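Local coordinates for alanine racemase 1 (Caldanaerobacter subterraneus subsp. tengcongensis MB4, PDB 4Y2W), which belongs to the alanine racemase family, whose members join an N-terminal TIM barrel to a C-terminal domain rich in beta strands, at residues 116-119 against 120-124; 193-197 against 198-202; 270-273 against 274-277. The protein carries 1 engineered substitution. One frame throughout, in Å; residues are numbered along the deposited sequence.

Interaction 1: residues 116-119 against 120-124; sequences EKES and LKQNK
Leu-120 N donates to Glu-116 O at 2.9 Å. The next two amides continue the helical pattern: Lys-121 N reaches Lys-117 O at 3.0 Å, and Gln-122 N reaches Glu-118 O at 3.2 Å. The side chains of Glu-116 and Leu-120 run alongside one another in the same direction, with the CD1 branch of Leu-120 set against Glu-116 CG at 4.1 Å. Beyond this pair the helix ends in a Schellman motif. Asn-123 takes a positive phi (61°) as its C-prime residue, and the chain folds back: Lys-124 N gives a bond of 3.0 Å to Ser-119 O, while Asn-123 N makes a weak one to Leu-120 O. Helix 109-121 is the connection of a beta-alpha-beta unit between strands 103-106 and 126-131, and the chain turns here toward the second of them. The hydroxyl of Ser-119 is spent on the helix itself, bonded to Leu-115 O. Glu-118 starts out pointing off the contact, but a bend at chi2 (66°) swings its carboxylate back toward Gln-122. The two side chains cross obliquely, and Gln-122 CG lies 4.0 Å from Glu-118 OE2. Lys-121 NZ, at the end of an extended chain, stays 4.5 Å from Glu-118 OE1, beyond a salt bridge but near enough for the opposite charges probably to attract. Both Glu-118 and Gln-122 also rest on Arg-95 of helix 94-99.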
loop_
_atom_site.group_PDB
_atom_site.type_symbol
_atom_site.label_atom_id
_atom_site.label_comp_id
_atom_site.label_asym_id
_atom_site.label_seq_id
_atom_site.Cartn_x
_atom_site.Cartn_y
_atom_site.Cartn_z
ATOM N N GLU A 116 10.796 -14.834 -29.504
ATOM C CA GLU A 116 11.663 -15.815 -30.173
ATOM C C GLU A 116 12.969 -15.161 -30.612
ATOM O O GLU A 116 14.046 -15.710 -30.388
ATOM C CB GLU A 116 10.964 -16.438 -31.392
ATOM C CG GLU A 116 11.645 -17.702 -31.915
ATOM C CD GLU A 116 11.277 -18.069 -33.347
ATOM O OE1 GLU A 116 10.701 -17.233 -34.074
ATOM O OE2 GLU A 116 11.580 -19.211 -33.756
ATOM N N LYS A 117 12.856 -13.983 -31.222
ATOM C CA LYS A 117 14.010 -13.205 -31.674
ATOM C C LYS A 117 15.058 -13.037 -30.568
ATOM O O LYS A 117 16.249 -13.269 -30.790
ATOM C CB LYS A 117 13.540 -11.836 -32.176
ATOM C CG LYS A 117 14.599 -10.997 -32.877
ATOM C CD LYS A 117 13.974 -9.754 -33.502
ATOM C CE LYS A 117 14.991 -8.644 -33.737
ATOM N NZ LYS A 117 15.941 -8.954 -34.843
ATOM N N GLU A 118 14.603 -12.650 -29.377
ATOM C CA GLU A 118 15.486 -12.478 -28.220
ATOM C C GLU A 118 16.015 -13.822 -27.700
ATOM O O GLU A 118 17.149 -13.901 -27.224
ATOM C CB GLU A 118 14.742 -11.729 -27.107
ATOM C CG GLU A 118 15.607 -11.280 -25.937
ATOM C CD GLU A 118 16.624 -10.219 -26.312
ATOM O OE1 GLU A 118 16.296 -9.329 -27.127
ATOM O OE2 GLU A 118 17.751 -10.270 -25.777
ATOM N N SER A 119 15.191 -14.867 -27.786
ATOM C CA SER A 119 15.595 -16.228 -27.399
ATOM C C SER A 119 16.759 -16.737 -28.246
ATOM O O SER A 119 17.703 -17.337 -27.730
ATOM C CB SER A 119 14.420 -17.201 -27.547
ATOM O OG SER A 119 13.191 -16.586 -27.206
ATOM N N LEU A 120 16.668 -16.499 -29.550
ATOM C CA LEU A 120 17.701 -16.909 -30.496
ATOM C C LEU A 120 18.938 -16.019 -30.392
ATOM O O LEU A 120 20.059 -16.477 -30.621
ATOM C CB LEU A 120 17.149 -16.892 -31.927
ATOM C CG LEU A 120 15.995 -17.871 -32.188
ATOM C CD1 LEU A 120 15.365 -17.627 -33.554
ATOM C CD2 LEU A 120 16.460 -19.316 -32.052
ATOM N N LYS A 121 18.729 -14.754 -30.039
ATOM C CA LYS A 121 19.821 -13.807 -29.843
ATOM C C LYS A 121 20.713 -14.177 -28.650
ATOM O O LYS A 121 21.900 -13.857 -28.643
ATOM C CB LYS A 121 19.250 -12.399 -29.661
ATOM C CG LYS A 121 20.281 -11.286 -29.618
ATOM C CD LYS A 121 19.598 -9.930 -29.679
ATOM C CE LYS A 121 20.553 -8.803 -29.323
ATOM N NZ LYS A 121 19.849 -7.493 -29.253
ATOM N N GLN A 122 20.142 -14.847 -27.649
ATOM C CA GLN A 122 20.903 -15.301 -26.481
ATOM C C GLN A 122 21.171 -16.807 -26.487
ATOM O O GLN A 122 21.773 -17.334 -25.545
ATOM C CB GLN A 122 20.165 -14.920 -25.200
ATOM C CG GLN A 122 20.028 -13.423 -24.991
ATOM C CD GLN A 122 19.291 -13.080 -23.710
ATOM O OE1 GLN A 122 18.483 -12.151 -23.679
ATOM N NE2 GLN A 122 19.561 -13.832 -22.647
ATOM N N ASN A 123 20.723 -17.492 -27.540
ATOM C CA ASN A 123 20.934 -18.936 -27.716
ATOM C C ASN A 123 20.305 -19.785 -26.602
ATOM O O ASN A 123 20.821 -20.849 -26.251
ATOM C CB ASN A 123 22.430 -19.252 -27.858
ATOM C CG ASN A 123 23.123 -18.357 -28.872
ATOM O OD1 ASN A 123 24.092 -17.670 -28.548
ATOM N ND2 ASN A 123 22.623 -18.354 -30.103
ATOM N N LYS A 124 19.188 -19.300 -26.059
ATOM C CA LYS A 124 18.398 -20.027 -25.067
ATOM C C LYS A 124 16.991 -20.207 -25.627
ATOM O O LYS A 124 16.664 -19.662 -26.684
ATOM C CB LYS A 124 18.348 -19.265 -23.735
ATOM C CG LYS A 124 19.704 -19.082 -23.061
ATOM C CD LYS A 124 19.619 -18.257 -21.780
ATOM C CE LYS A 124 19.462 -19.116 -20.529
ATOM N NZ LYS A 124 18.138 -19.793 -20.430
#

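Interaction 2: residues 193-197 against 198-202; sequences SLEKK and RLKIP
The carbonyl of Leu-194 serves two amides at the end of helix 177-195: Lys-197 N at 3.0 Å and, from beyond the turn, Leu-199 N, which lies 3.3 Å from Leu-194 O. Both bonds are weak. The neighbouring acceptor, Glu-195 O, receives Arg-198 N at 3.1 Å, another weak bond, which closes a type I beta turn from Glu-195 to Arg-198. With Arg-198 at positive phi (62°) as the C-prime residue, the two bonds across the turn make a Schellman motif, by which the last helical carbonyls find donors in the chain that doubles back. The carboxylate of Glu-195 is met by Lys-200, five residues on, in a salt bridge of 3.3 Å from NZ to OE1. The lysine, bent at chi2 and chi4, crosses the glutamate at about a right angle and lays its methylenes over it, Lys-200 CD coming to 3.5 Å from Glu-195 CG. Leu-194 and Leu-199 instead lie side by side, CD2 to CD2 at 4.2 Å, and Ile-201 adds its CD1 near CD1 of Leu-194. Both leucines pack on Ile-151 of helix 144-155.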
loop_
_atom_site.group_PDB
_atom_site.type_symbol
_atom_site.label_atom_id
_atom_site.label_comp_id
_atom_site.label_asym_id
_atom_site.label_seq_id
_atom_site.Cartn_x
_atom_site.Cartn_y
_atom_site.Cartn_z
ATOM N N SER A 193 -8.944 -29.897 -30.572
ATOM C CA SER A 193 -8.640 -29.464 -31.928
ATOM C C SER A 193 -7.127 -29.395 -32.165
ATOM O O SER A 193 -6.650 -29.749 -33.245
ATOM C CB SER A 193 -9.287 -28.107 -32.212
ATOM O OG SER A 193 -9.430 -27.907 -33.603
ATOM N N LEU A 194 -6.387 -28.946 -31.152
ATOM C CA LEU A 194 -4.921 -28.877 -31.221
ATOM C C LEU A 194 -4.268 -30.254 -31.161
ATOM O O LEU A 194 -3.294 -30.510 -31.869
ATOM C CB LEU A 194 -4.358 -28.007 -30.093
ATOM C CG LEU A 194 -4.621 -26.502 -30.160
ATOM C CD1 LEU A 194 -4.186 -25.851 -28.856
ATOM C CD2 LEU A 194 -3.918 -25.858 -31.346
ATOM N N GLU A 195 -4.793 -31.133 -30.312
ATOM C CA GLU A 195 -4.278 -32.499 -30.210
ATOM C C GLU A 195 -4.539 -33.302 -31.487
ATOM O O GLU A 195 -3.799 -34.236 -31.792
ATOM C CB GLU A 195 -4.861 -33.225 -28.991
ATOM C CG GLU A 195 -4.314 -32.726 -27.655
ATOM C CD GLU A 195 -4.485 -33.725 -26.516
ATOM O OE1 GLU A 195 -4.428 -34.949 -26.762
ATOM O OE2 GLU A 195 -4.661 -33.284 -25.361
ATOM N N LYS A 196 -5.586 -32.932 -32.227
ATOM C CA LYS A 196 -5.867 -33.520 -33.543
ATOM C C LYS A 196 -4.857 -33.072 -34.600
ATOM O O LYS A 196 -4.687 -33.743 -35.618
ATOM C CB LYS A 196 -7.292 -33.184 -34.004
ATOM C CG LYS A 196 -8.365 -34.027 -33.334
ATOM C CD LYS A 196 -9.752 -33.420 -33.489
ATOM C CE LYS A 196 -10.779 -34.195 -32.674
ATOM N NZ LYS A 196 -12.085 -33.489 -32.576
ATOM N N LYS A 197 -4.200 -31.937 -34.358
ATOM C CA LYS A 197 -3.081 -31.484 -35.186
ATOM C C LYS A 197 -1.727 -31.896 -34.589
ATOM O O LYS A 197 -0.712 -31.256 -34.850
ATOM C CB LYS A 197 -3.142 -29.964 -35.370
ATOM C CG LYS A 197 -4.456 -29.459 -35.953
ATOM C CD LYS A 197 -4.552 -29.705 -37.455
ATOM C CE LYS A 197 -5.999 -29.751 -37.931
ATOM N NZ LYS A 197 -6.812 -28.591 -37.465
ATOM N N ARG A 198 -1.725 -32.968 -33.793
ATOM C CA ARG A 198 -0.501 -33.584 -33.261
ATOM C C ARG A 198 0.303 -32.654 -32.351
ATOM O O ARG A 198 1.534 -32.601 -32.431
ATOM C CB ARG A 198 0.378 -34.116 -34.405
ATOM C CG ARG A 198 -0.368 -34.925 -35.463
ATOM C CD ARG A 198 -1.090 -36.135 -34.884
ATOM N NE ARG A 198 -0.167 -37.119 -34.321
ATOM C CZ ARG A 198 0.519 -38.018 -35.028
ATOM N NH1 ARG A 198 0.410 -38.079 -36.354
ATOM N NH2 ARG A 198 1.329 -38.866 -34.402
ATOM N N LEU A 199 -0.401 -31.941 -31.473
ATOM C CA LEU A 199 0.218 -30.989 -30.553
ATOM C C LEU A 199 -0.243 -31.232 -29.117
ATOM O O LEU A 199 -1.339 -30.824 -28.729
ATOM C CB LEU A 199 -0.119 -29.560 -30.981
ATOM C CG LEU A 199 0.490 -28.431 -30.150
ATOM C CD1 LEU A 199 2.010 -28.501 -30.171
ATOM C CD2 LEU A 199 -0.001 -27.090 -30.670
ATOM N N LYS A 200 0.602 -31.903 -28.336
ATOM C CA LYS A 200 0.319 -32.181 -26.932
ATOM C C LYS A 200 1.073 -31.190 -26.056
ATOM O O LYS A 200 2.291 -31.300 -25.896
ATOM C CB LYS A 200 0.733 -33.612 -26.569
ATOM C CG LYS A 200 0.199 -34.691 -27.500
ATOM C CD LYS A 200 -1.313 -34.606 -27.675
ATOM C CE LYS A 200 -1.869 -35.802 -28.439
ATOM N NZ LYS A 200 -1.955 -37.027 -27.598
ATOM N N ILE A 201 0.350 -30.222 -25.498
ATOM C CA ILE A 201 0.946 -29.243 -24.588
ATOM C C ILE A 201 0.922 -29.825 -23.169
ATOM O O ILE A 201 -0.155 -30.080 -22.628
ATOM C CB ILE A 201 0.200 -27.894 -24.640
ATOM C CG1 ILE A 201 0.188 -27.358 -26.076
ATOM C CG2 ILE A 201 0.859 -26.882 -23.711
ATOM C CD1 ILE A 201 -0.592 -26.074 -26.259
ATOM N N PRO A 202 2.107 -30.041 -22.563
ATOM C CA PRO A 202 2.177 -30.801 -21.306
ATOM C C PRO A 202 1.440 -30.191 -20.111
ATOM O O PRO A 202 0.942 -30.939 -19.268
ATOM C CB PRO A 202 3.683 -30.903 -21.017
ATOM C CG PRO A 202 4.349 -29.917 -21.908
ATOM C CD PRO A 202 3.439 -29.659 -23.066
#

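Interaction 3: residues 270-273 against 274-277; sequences KSFV and TKRK
Lys-275 curls back over the chain it has just left and brings its ammonium group obliquely to the ring of Phe-272. NZ stands 4.8 Å from the centroid of the Phe-272 ring and 28° off the ring normal, so this cation-pi contact is off-centre, with the ring carbon CE2 as the near corner. The turn is made at chi2 of the lysine (89°); from there the chain runs extended, passing beside Val-273, whose CG1 branch lies 4.2 Å from Lys-275 CE. The same NZ donates to Val-273 O at 3.2 Å, in the carbonyl plane. A backbone acceptor and an aromatic ring therefore share one charge, and the pair of contacts would limit how the lysine end can move. Thr-274 meets another part of the ring: its methyl, CG2, touches Phe-272 CE1 at 3.9 Å, and its backbone N approaches CE1 obliquely at 3.6 Å. With chi1 near 180° (-179°), the ring of Phe-272 lies on the side of its own carbonyl carbon and reaches forward to the residues that follow. While the methyl of Thr-274 goes to the ring, its hydroxyl OG1 is hydrogen-bonded to Pro-261 O and to Phe-264 N. Strand 272-273 pairs antiparallel with strand 265-266 in a small two-stranded sheet, where Phe-272 bonds through its backbone to Ile-266; the intervening loop carries Tyr-268, which lines an alanine site. Past Lys-275 the chain runs on into strand 278-283 of the large mixed sheet of the C-terminal domain.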
loop_
_atom_site.group_PDB
_atom_site.type_symbol
_atom_site.label_atom_id
_atom_site.label_comp_id
_atom_site.label_asym_id
_atom_site.label_seq_id
_atom_site.Cartn_x
_atom_site.Cartn_y
_atom_site.Cartn_z
ATOM N N LYS A 270 -13.912 16.235 15.710
ATOM C CA LYS A 270 -14.615 15.853 16.936
ATOM C C LYS A 270 -15.695 14.792 16.682
ATOM O O LYS A 270 -16.783 14.857 17.254
ATOM C CB LYS A 270 -15.219 17.092 17.609
ATOM C CG LYS A 270 -14.255 18.268 17.699
ATOM C CD LYS A 270 -14.527 19.167 18.899
ATOM C CE LYS A 270 -15.880 19.851 18.837
ATOM N NZ LYS A 270 -16.055 20.776 19.991
ATOM N N SER A 271 -15.377 13.807 15.841
ATOM C CA SER A 271 -16.350 12.792 15.429
ATOM C C SER A 271 -16.791 11.877 16.578
ATOM O O SER A 271 -17.859 11.270 16.505
ATOM C CB SER A 271 -15.803 11.948 14.268
ATOM O OG SER A 271 -14.854 10.992 14.714
ATOM N N PHE A 272 -15.967 11.769 17.620
ATOM C CA PHE A 272 -16.300 10.978 18.805
ATOM C C PHE A 272 -16.200 11.832 20.070
ATOM O O PHE A 272 -15.369 12.739 20.163
ATOM C CB PHE A 272 -15.368 9.766 18.915
ATOM C CG PHE A 272 -15.655 8.870 20.095
ATOM C CD1 PHE A 272 -15.059 9.108 21.331
ATOM C CD2 PHE A 272 -16.514 7.783 19.970
ATOM C CE1 PHE A 272 -15.324 8.287 22.417
ATOM C CE2 PHE A 272 -16.779 6.956 21.054
ATOM C CZ PHE A 272 -16.182 7.208 22.278
ATOM N N VAL A 273 -17.064 11.532 21.035
ATOM C CA VAL A 273 -16.992 12.126 22.365
ATOM C C VAL A 273 -17.296 11.049 23.403
ATOM O O VAL A 273 -18.209 10.246 23.225
ATOM C CB VAL A 273 -17.967 13.315 22.526
ATOM C CG1 VAL A 273 -19.422 12.864 22.443
ATOM C CG2 VAL A 273 -17.703 14.052 23.832
ATOM N N THR A 274 -16.521 11.028 24.478
ATOM C CA THR A 274 -16.743 10.072 25.552
ATOM C C THR A 274 -18.073 10.348 26.249
ATOM O O THR A 274 -18.453 11.505 26.445
ATOM C CB THR A 274 -15.609 10.117 26.592
ATOM O OG1 THR A 274 -15.351 11.476 26.974
ATOM C CG2 THR A 274 -14.344 9.504 26.021
ATOM N N LYS A 275 -18.776 9.272 26.599
ATOM C CA LYS A 275 -20.017 9.346 27.375
ATOM C C LYS A 275 -19.773 8.937 28.833
ATOM O O LYS A 275 -20.720 8.790 29.606
ATOM C CB LYS A 275 -21.099 8.452 26.747
ATOM C CG LYS A 275 -21.680 8.977 25.440
ATOM C CD LYS A 275 -20.891 8.513 24.223
ATOM C CE LYS A 275 -21.408 9.157 22.940
ATOM N NZ LYS A 275 -20.590 8.799 21.744
ATOM N N ARG A 276 -18.506 8.767 29.204
ATOM C CA ARG A 276 -18.137 8.307 30.540
ATOM C C ARG A 276 -16.652 8.555 30.808
ATOM O O ARG A 276 -15.907 8.923 29.901
ATOM C CB ARG A 276 -18.427 6.808 30.671
ATOM C CG ARG A 276 -17.803 5.968 29.562
ATOM C CD ARG A 276 -17.700 4.495 29.929
ATOM N NE ARG A 276 -17.049 3.732 28.864
ATOM C CZ ARG A 276 -16.734 2.440 28.933
ATOM N NH1 ARG A 276 -16.139 1.853 27.900
ATOM N NH2 ARG A 276 -17.002 1.728 30.024
ATOM N N LYS A 277 -16.231 8.354 32.053
ATOM C CA LYS A 277 -14.812 8.289 32.374
ATOM C C LYS A 277 -14.190 7.150 31.579
ATOM O O LYS A 277 -14.713 6.033 31.581
ATOM C CB LYS A 277 -14.579 8.052 33.872
ATOM C CG LYS A 277 -13.863 9.190 34.582
ATOM C CD LYS A 277 -12.943 8.674 35.681
ATOM C CE LYS A 277 -11.932 9.730 36.104
ATOM N NZ LYS A 277 -10.961 10.076 35.024
#

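In the fold
From the N terminus the three contacts follow in series. Each is local: the first two are helix ends where the chain turns back, the third a side chain folded back along the chain; none encloses or crosses another. Interaction 1 comes where helix 109-121 gives way to the turn leading into strand 126-131, the fifth of the eight barrel strands. Interaction 2 repeats this kind of helix ending after helix 177-195, before the seventh strand, 203-208. Their centres are 25 Å apart, on the same side of the chain's centre. Interaction 3 belongs to the C-terminal domain, bridging a two-stranded sheet and the large mixed sheet; its centre lies 68 Å from that of interaction 1 and 70 Å from that of interaction 2.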